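Local coordinates for Ifi204 (Mus musculus domesticus, PDB 5YZW), which probably acts as an innate immune DNA sensor of the PYHIN family, binding DNA through HIN domains such as this one, at residues F44-F57 with G73-D85. Residues are numbered along the deposited sequence; the frame is centred on the assembly and turned at random.
Sequences FRVKVFDTALKSKF and GFLEIYRASCVSD
Ile77 meets Val46, Leu53 and Phe57 in a worked example of how a parallel strand pair closes the wall of an OB-fold barrel, with Ile77 on its inner side. Its two branches divide the work: CG1 lies beside the backbone N (chi1 -58°), and CD1 beyond it reaches the edge of the Phe57 ring at CZ, 3.7 Å away, while Ile77 CG2 meets Leu53 CD1 at 3.6 Å. Leu53 CD1 also touches Val83 CG2, so Leu53, from the 3-10 turn 51-55, packs against residues of both strands, Ile77 and Val83. Four backbone hydrogen bonds, from Leu75 N to Arg45 O through Phe49 N to Ile77 O, join 45-49 to 75-77. Past the strand ends, Asp50 uses both carboxylate oxygens: OD2 accepts from Ala80 N at 2.8 Å and OD1 from Ala52 N in an Asx turn.

The face carrying Lys47 and Glu76 is more polar but still buried. Extended Lys47 lays CE over the centre of the Phe74 ring, 3.6 Å above its plane, with NZ in a cation-pi contact; NZ also bonds His187 and a water that bridges to Glu76 OE1. The looser, solvent side begins at partly exposed Phe49 and Tyr78, whose rings run nearly parallel (12°) but barely overlap. At the far end of the contact, Lys56 NZ makes a weak hydrogen bond to Val83 O.

Strand 43-48 is thus held between 74-77 and antiparallel 30-38, while 62-71 flanks 74-77 on its other side and Phe33 meets Phe57 edge-to-face.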
ATOM      1  N   PHE A  44       9.315  -0.522  -5.743  1.00 42.03           N
ATOM      2  CA  PHE A  44       8.874  -1.689  -5.000  1.00 41.65           C
ATOM      3  C   PHE A  44       7.915  -1.260  -3.909  1.00 44.26           C
ATOM      4  O   PHE A  44       8.105  -0.213  -3.274  1.00 36.25           O
ATOM      5  CB  PHE A  44      10.058  -2.442  -4.388  1.00 44.75           C
ATOM      6  CG  PHE A  44      11.063  -2.919  -5.416  1.00 41.21           C
ATOM      7  CD1 PHE A  44      12.096  -2.106  -5.834  1.00 40.06           C
ATOM      8  CD2 PHE A  44      10.920  -4.166  -6.003  1.00 44.80           C
ATOM      9  CE1 PHE A  44      13.006  -2.549  -6.788  1.00 49.07           C
ATOM     10  CE2 PHE A  44      11.814  -4.611  -6.963  1.00 49.93           C
ATOM     11  CZ  PHE A  44      12.864  -3.808  -7.345  1.00 44.39           C
ATOM     12  N   ARG A  45       6.893  -2.080  -3.680  1.00 37.15           N
ATOM     13  CA  ARG A  45       5.988  -1.884  -2.560  1.00 39.00           C
ATOM     14  C   ARG A  45       6.444  -2.764  -1.405  1.00 38.00           C
ATOM     15  O   ARG A  45       6.654  -3.964  -1.582  1.00 41.08           O
ATOM     16  CB  ARG A  45       4.550  -2.197  -2.987  1.00 44.28           C
ATOM     17  CG  ARG A  45       3.891  -0.999  -3.608  1.00 52.53           C
ATOM     18  CD  ARG A  45       2.709  -1.379  -4.503  1.00 61.50           C
ATOM     19  NE  ARG A  45       2.215  -0.216  -5.238  1.00 74.52           N
ATOM     20  CZ  ARG A  45       1.005  -0.125  -5.778  1.00 90.10           C
ATOM     21  NH1 ARG A  45       0.145  -1.133  -5.669  1.00 86.36           N
ATOM     22  NH2 ARG A  45       0.654   0.976  -6.426  1.00100.23           N
ATOM     23  N   VAL A  46       6.638  -2.153  -0.240  1.00 36.62           N
ATOM     24  CA  VAL A  46       7.298  -2.771   0.899  1.00 36.91           C
ATOM     25  C   VAL A  46       6.313  -2.879   2.051  1.00 41.30           C
ATOM     26  O   VAL A  46       5.631  -1.902   2.384  1.00 40.02           O
ATOM     27  CB  VAL A  46       8.533  -1.961   1.345  1.00 40.08           C
ATOM     28  CG1 VAL A  46       9.231  -2.649   2.522  1.00 39.11           C
ATOM     29  CG2 VAL A  46       9.495  -1.788   0.178  1.00 35.94           C
ATOM     30  N   LYS A  47       6.288  -4.047   2.685  1.00 41.50           N
ATOM     31  CA  LYS A  47       5.592  -4.283   3.939  1.00 41.41           C
ATOM     32  C   LYS A  47       6.630  -4.432   5.041  1.00 45.39           C
ATOM     33  O   LYS A  47       7.453  -5.356   5.004  1.00 44.99           O
ATOM     34  CB  LYS A  47       4.727  -5.535   3.843  1.00 39.67           C
ATOM     35  CG  LYS A  47       3.392  -5.305   3.141  1.00 36.40           C
ATOM     36  CD  LYS A  47       2.756  -6.643   2.729  1.00 42.20           C
ATOM     37  CE  LYS A  47       1.319  -6.463   2.206  1.00 43.97           C
ATOM     38  NZ  LYS A  47       0.731  -7.789   1.901  1.00 41.11           N
ATOM     39  N   VAL A  48       6.596  -3.523   6.010  1.00 38.12           N
ATOM     40  CA  VAL A  48       7.559  -3.472   7.102  1.00 41.99           C
ATOM     41  C   VAL A  48       6.852  -3.959   8.352  1.00 45.32           C
ATOM     42  O   VAL A  48       5.953  -3.281   8.873  1.00 43.04           O
ATOM     43  CB  VAL A  48       8.122  -2.059   7.289  1.00 43.47           C
ATOM     44  CG1 VAL A  48       9.070  -2.020   8.480  1.00 50.11           C
ATOM     45  CG2 VAL A  48       8.825  -1.611   5.993  1.00 41.12           C
ATOM     46  N   PHE A  49       7.245  -5.143   8.834  1.00 42.13           N
ATOM     47  CA  PHE A  49       6.614  -5.742  10.008  1.00 48.32           C
ATOM     48  C   PHE A  49       7.380  -5.518  11.312  1.00 53.66           C
ATOM     49  O   PHE A  49       6.880  -5.907  12.373  1.00 51.13           O
ATOM     50  CB  PHE A  49       6.409  -7.244   9.782  1.00 50.44           C
ATOM     51  CG  PHE A  49       5.457  -7.555   8.661  1.00 53.85           C
ATOM     52  CD1 PHE A  49       4.088  -7.376   8.827  1.00 51.76           C
ATOM     53  CD2 PHE A  49       5.929  -7.999   7.430  1.00 41.53           C
ATOM     54  CE1 PHE A  49       3.200  -7.654   7.794  1.00 50.14           C
ATOM     55  CE2 PHE A  49       5.050  -8.278   6.402  1.00 50.15           C
ATOM     56  CZ  PHE A  49       3.678  -8.106   6.588  1.00 55.19           C
ATOM     57  N   ASP A  50       8.575  -4.913  11.267  1.00 49.26           N
ATOM     58  CA  ASP A  50       9.269  -4.424  12.463  1.00 50.85           C
ATOM     59  C   ASP A  50       9.184  -2.900  12.427  1.00 50.49           C
ATOM     60  O   ASP A  50      10.007  -2.237  11.783  1.00 44.62           O
ATOM     61  CB  ASP A  50      10.723  -4.897  12.504  1.00 50.91           C
ATOM     62  CG  ASP A  50      11.408  -4.589  13.830  1.00 54.25           C
ATOM     63  OD1 ASP A  50      10.878  -3.779  14.623  1.00 48.68           O
ATOM     64  OD2 ASP A  50      12.494  -5.152  14.075  1.00 53.24           O
ATOM     65  N   THR A  51       8.198  -2.343  13.130  1.00 44.67           N
ATOM     66  CA  THR A  51       7.966  -0.913  13.000  1.00 43.50           C
ATOM     67  C   THR A  51       9.001  -0.084  13.731  1.00 47.31           C
ATOM     68  O   THR A  51       8.946   1.153  13.648  1.00 45.24           O
ATOM     69  CB  THR A  51       6.537  -0.562  13.458  1.00 39.08           C
ATOM     70  OG1 THR A  51       6.337  -0.992  14.810  1.00 43.90           O
ATOM     71  CG2 THR A  51       5.545  -1.279  12.560  1.00 38.56           C
ATOM     72  N   ALA A  52       9.975  -0.712  14.400  1.00 43.77           N
ATOM     73  CA  ALA A  52      11.127   0.068  14.838  1.00 53.30           C
ATOM     74  C   ALA A  52      11.766   0.786  13.659  1.00 53.15           C
ATOM     75  O   ALA A  52      12.345   1.866  13.823  1.00 45.92           O
ATOM     76  CB  ALA A  52      12.161  -0.818  15.546  1.00 45.31           C
ATOM     77  N   LEU A  53      11.626   0.226  12.462  1.00 42.79           N
ATOM     78  CA  LEU A  53      12.193   0.808  11.251  1.00 46.47           C
ATOM     79  C   LEU A  53      11.508   2.102  10.813  1.00 55.59           C
ATOM     80  O   LEU A  53      11.955   2.699   9.825  1.00 45.97           O
ATOM     81  CB  LEU A  53      12.131  -0.222  10.124  1.00 44.20           C
ATOM     82  CG  LEU A  53      13.149  -1.355  10.249  1.00 45.40           C
ATOM     83  CD1 LEU A  53      12.920  -2.421   9.178  1.00 42.85           C
ATOM     84  CD2 LEU A  53      14.543  -0.768  10.111  1.00 44.59           C
ATOM     85  N   LYS A  54      10.448   2.543  11.509  1.00 46.93           N
ATOM     86  CA  LYS A  54       9.806   3.814  11.180  1.00 54.66           C
ATOM     87  C   LYS A  54      10.826   4.950  11.062  1.00 42.57           C
ATOM     88  O   LYS A  54      10.737   5.784  10.153  1.00 45.17           O
ATOM     89  CB  LYS A  54       8.742   4.133  12.239  1.00 57.39           C
ATOM     90  CG  LYS A  54       8.082   5.502  12.137  1.00 58.58           C
ATOM     91  CD  LYS A  54       7.279   5.791  13.421  1.00 57.13           C
ATOM     92  CE  LYS A  54       6.625   7.159  13.377  1.00 57.82           C
ATOM     93  NZ  LYS A  54       5.603   7.323  14.449  1.00 58.40           N
ATOM     94  N   SER A  55      11.828   4.979  11.946  1.00 48.85           N
ATOM     95  CA  SER A  55      12.847   6.029  11.886  1.00 52.91           C
ATOM     96  C   SER A  55      13.706   5.982  10.627  1.00 51.43           C
ATOM     97  O   SER A  55      14.401   6.959  10.344  1.00 51.48           O
ATOM     98  CB  SER A  55      13.771   5.959  13.105  1.00 61.65           C
ATOM     99  OG  SER A  55      14.458   4.722  13.139  1.00 57.30           O
ATOM    100  N   LYS A  56      13.691   4.896   9.865  1.00 50.24           N
ATOM    101  CA  LYS A  56      14.496   4.841   8.650  1.00 54.98           C
ATOM    102  C   LYS A  56      13.697   4.981   7.361  1.00 51.77           C
ATOM    103  O   LYS A  56      14.269   5.354   6.325  1.00 45.53           O
ATOM    104  CB  LYS A  56      15.302   3.537   8.614  1.00 57.83           C
ATOM    105  CG  LYS A  56      16.449   3.567   9.632  1.00 62.56           C
ATOM    106  CD  LYS A  56      17.135   2.225   9.758  1.00 65.81           C
ATOM    107  CE  LYS A  56      18.042   2.201  10.987  1.00 68.19           C
ATOM    108  NZ  LYS A  56      18.818   0.929  11.031  1.00 78.39           N
ATOM    109  N   PHE A  57      12.395   4.721   7.392  1.00 46.10           N
ATOM    110  CA  PHE A  57      11.586   4.905   6.191  1.00 48.70           C
ATOM    111  C   PHE A  57      11.003   6.320   6.199  1.00 56.32           C
ATOM    112  O   PHE A  57       9.795   6.550   6.340  1.00 52.17           O
ATOM    113  CB  PHE A  57      10.523   3.822   6.098  1.00 51.22           C
ATOM    114  CG  PHE A  57      11.059   2.502   5.633  1.00 44.98           C
ATOM    115  CD1 PHE A  57      11.748   1.669   6.512  1.00 43.88           C
ATOM    116  CD2 PHE A  57      10.909   2.105   4.307  1.00 46.83           C
ATOM    117  CE1 PHE A  57      12.247   0.445   6.075  1.00 40.24           C
ATOM    118  CE2 PHE A  57      11.405   0.891   3.861  1.00 46.51           C
ATOM    119  CZ  PHE A  57      12.075   0.053   4.746  1.00 40.03           C
ATOM    120  N   GLY A  73       3.697  -9.924  -4.484  1.00 47.81           N
ATOM    121  CA  GLY A  73       4.047  -8.671  -5.133  1.00 37.57           C
ATOM    122  C   GLY A  73       4.593  -7.606  -4.205  1.00 48.34           C
ATOM    123  O   GLY A  73       4.824  -6.474  -4.647  1.00 50.45           O
ATOM    124  N   PHE A  74       4.803  -7.926  -2.935  1.00 41.30           N
ATOM    125  CA  PHE A  74       5.409  -7.002  -1.988  1.00 39.89           C
ATOM    126  C   PHE A  74       6.791  -7.497  -1.574  1.00 40.13           C
ATOM    127  O   PHE A  74       7.101  -8.686  -1.650  1.00 41.90           O
ATOM    128  CB  PHE A  74       4.549  -6.848  -0.726  1.00 35.68           C
ATOM    129  CG  PHE A  74       3.199  -6.209  -0.984  1.00 42.66           C
ATOM    130  CD1 PHE A  74       2.131  -6.971  -1.427  1.00 41.05           C
ATOM    131  CD2 PHE A  74       3.014  -4.846  -0.779  1.00 36.98           C
ATOM    132  CE1 PHE A  74       0.866  -6.381  -1.652  1.00 36.59           C
ATOM    133  CE2 PHE A  74       1.780  -4.255  -1.006  1.00 43.19           C
ATOM    134  CZ  PHE A  74       0.712  -5.024  -1.454  1.00 35.32           C
ATOM    135  N   LEU A  75       7.606  -6.558  -1.118  1.00 38.14           N
ATOM    136  CA  LEU A  75       8.857  -6.876  -0.433  0.58 44.87           C
ATOM    137  C   LEU A  75       8.593  -6.816   1.063  1.00 45.95           C
ATOM    138  O   LEU A  75       8.138  -5.787   1.581  1.00 41.24           O
ATOM    139  CB  LEU A  75       9.983  -5.909  -0.800  0.58 37.86           C
ATOM    140  CG  LEU A  75      10.441  -5.773  -2.242  0.58 35.96           C
ATOM    141  CD1 LEU A  75      11.789  -5.035  -2.284  0.58 40.20           C
ATOM    142  CD2 LEU A  75      10.546  -7.128  -2.931  0.58 43.19           C
ATOM    143  N   GLU A  76       8.857  -7.920   1.759  1.00 38.66           N
ATOM    144  CA  GLU A  76       8.544  -8.017   3.178  1.00 42.45           C
ATOM    145  C   GLU A  76       9.827  -7.934   4.007  1.00 42.81           C
ATOM    146  O   GLU A  76      10.813  -8.607   3.697  1.00 47.53           O
ATOM    147  CB  GLU A  76       7.776  -9.309   3.474  1.00 48.11           C
ATOM    148  CG  GLU A  76       6.359  -9.324   2.853  1.00 42.19           C
ATOM    149  CD  GLU A  76       5.488 -10.474   3.344  1.00 56.87           C
ATOM    150  OE1 GLU A  76       4.247 -10.408   3.136  1.00 51.18           O
ATOM    151  OE2 GLU A  76       6.034 -11.443   3.912  1.00 59.56           O
ATOM    152  N   ILE A  77       9.798  -7.104   5.050  1.00 41.12           N
ATOM    153  CA  ILE A  77      10.904  -6.888   5.982  1.00 42.29           C
ATOM    154  C   ILE A  77      10.415  -7.248   7.380  1.00 47.95           C
ATOM    155  O   ILE A  77       9.453  -6.649   7.878  1.00 50.53           O
ATOM    156  CB  ILE A  77      11.386  -5.430   5.963  1.00 41.69           C
ATOM    157  CG1 ILE A  77      11.825  -5.026   4.552  1.00 48.28           C
ATOM    158  CG2 ILE A  77      12.498  -5.244   6.978  1.00 41.62           C
ATOM    159  CD1 ILE A  77      12.272  -3.587   4.436  1.00 49.52           C
ATOM    160  N   TYR A  78      11.090  -8.193   8.025  1.00 43.95           N
ATOM    161  CA  TYR A  78      10.645  -8.708   9.312  1.00 42.70           C
ATOM    162  C   TYR A  78      11.502  -8.279  10.500  1.00 55.33           C
ATOM    163  O   TYR A  78      11.080  -8.483  11.644  1.00 59.78           O
ATOM    164  CB  TYR A  78      10.587 -10.240   9.248  1.00 52.07           C
ATOM    165  CG  TYR A  78       9.437 -10.731   8.394  1.00 57.26           C
ATOM    166  CD1 TYR A  78       8.142 -10.737   8.892  1.00 61.46           C
ATOM    167  CD2 TYR A  78       9.637 -11.153   7.080  1.00 64.73           C
ATOM    168  CE1 TYR A  78       7.087 -11.170   8.123  1.00 64.40           C
ATOM    169  CE2 TYR A  78       8.571 -11.594   6.295  1.00 55.51           C
ATOM    170  CZ  TYR A  78       7.304 -11.593   6.827  1.00 64.65           C
ATOM    171  OH  TYR A  78       6.227 -12.014   6.075  1.00 74.27           O
ATOM    172  N   ARG A  79      12.681  -7.700  10.277  1.00 47.57           N
ATOM    173  CA  ARG A  79      13.595  -7.358  11.368  1.00 59.78           C
ATOM    174  C   ARG A  79      14.277  -6.022  11.110  1.00 50.45           C
ATOM    175  O   ARG A  79      14.624  -5.707   9.969  1.00 46.89           O
ATOM    176  CB  ARG A  79      14.694  -8.420  11.560  1.00 62.25           C
ATOM    177  CG  ARG A  79      14.201  -9.782  12.033  1.00 76.95           C
ATOM    178  CD  ARG A  79      15.122 -10.909  11.534  1.00 91.54           C
ATOM    179  NE  ARG A  79      14.352 -12.080  11.102  1.00107.29           N
ATOM    180  CZ  ARG A  79      14.065 -12.373   9.832  1.00101.18           C
ATOM    181  NH1 ARG A  79      14.487 -11.586   8.850  1.00 90.80           N
ATOM    182  NH2 ARG A  79      13.354 -13.457   9.541  1.00100.59           N
ATOM    183  N   ALA A  80      14.517  -5.268  12.189  1.00 48.50           N
ATOM    184  CA  ALA A  80      15.272  -4.021  12.096  1.00 56.76           C
ATOM    185  C   ALA A  80      16.660  -4.231  11.479  1.00 55.08           C
ATOM    186  O   ALA A  80      17.149  -3.374  10.732  1.00 48.82           O
ATOM    187  CB  ALA A  80      15.404  -3.386  13.486  1.00 51.10           C
ATOM    188  N   SER A  81      17.303  -5.369  11.764  1.00 52.73           N
ATOM    189  CA  SER A  81      18.643  -5.631  11.230  1.00 62.40           C
ATOM    190  C   SER A  81      18.674  -5.723   9.707  1.00 60.36           C
ATOM    191  O   SER A  81      19.768  -5.720   9.130  1.00 57.77           O
ATOM    192  CB  SER A  81      19.220  -6.930  11.814  1.00 62.86           C
ATOM    193  OG  SER A  81      18.230  -7.947  11.836  1.00 66.63           O
ATOM    194  N   CYS A  82      17.513  -5.795   9.051  1.00 46.98           N
ATOM    195  CA  CYS A  82      17.472  -5.922   7.599  1.00 52.39           C
ATOM    196  C   CYS A  82      17.873  -4.640   6.879  1.00 50.55           C
ATOM    197  O   CYS A  82      18.142  -4.684   5.675  1.00 51.14           O
ATOM    198  CB  CYS A  82      16.054  -6.312   7.122  1.00 51.91           C
ATOM    199  SG  CYS A  82      15.378  -7.879   7.766  1.00 55.04           S
ATOM    200  N   VAL A  83      17.863  -3.497   7.561  1.00 47.82           N
ATOM    201  CA  VAL A  83      17.956  -2.192   6.908  1.00 51.27           C
ATOM    202  C   VAL A  83      19.081  -1.384   7.547  1.00 53.20           C
ATOM    203  O   VAL A  83      19.197  -1.335   8.775  1.00 55.42           O
ATOM    204  CB  VAL A  83      16.618  -1.421   7.006  1.00 52.79           C
ATOM    205  CG1 VAL A  83      16.720  -0.090   6.277  1.00 50.23           C
ATOM    206  CG2 VAL A  83      15.438  -2.264   6.449  1.00 37.36           C
ATOM    207  N   SER A  84      19.923  -0.761   6.714  1.00 52.80           N
ATOM    208  CA  SER A  84      20.932   0.198   7.170  1.00 54.18           C
ATOM    209  C   SER A  84      20.822   1.444   6.296  1.00 50.86           C
ATOM    210  O   SER A  84      20.302   1.375   5.177  1.00 51.04           O
ATOM    211  CB  SER A  84      22.349  -0.396   7.117  1.00 67.04           C
ATOM    212  OG  SER A  84      22.720  -0.636   5.778  1.00 74.11           O
ATOM    213  N   ASP A  85      21.276   2.607   6.822  1.00 57.36           N
ATOM    214  CA  ASP A  85      21.026   3.869   6.119  1.00 65.38           C
ATOM    215  C   ASP A  85      22.140   4.924   6.234  1.00 70.03           C
ATOM    216  O   ASP A  85      21.850   6.124   6.153  1.00 70.01           O
ATOM    217  CB  ASP A  85      19.716   4.506   6.607  1.00 71.31           C
ATOM    218  CG  ASP A  85      19.864   5.254   7.940  1.00 79.88           C
ATOM    219  OD1 ASP A  85      20.578   4.769   8.851  1.00 70.51           O
ATOM    220  OD2 ASP A  85      19.239   6.331   8.073  1.00 89.98           O
TER
HETATM  221  O   HOH W   1       6.901  -4.659  -4.880  1.00 47.31           O
HETATM  222  O   HOH W   2       2.818  -9.659   1.135  1.00 40.09           O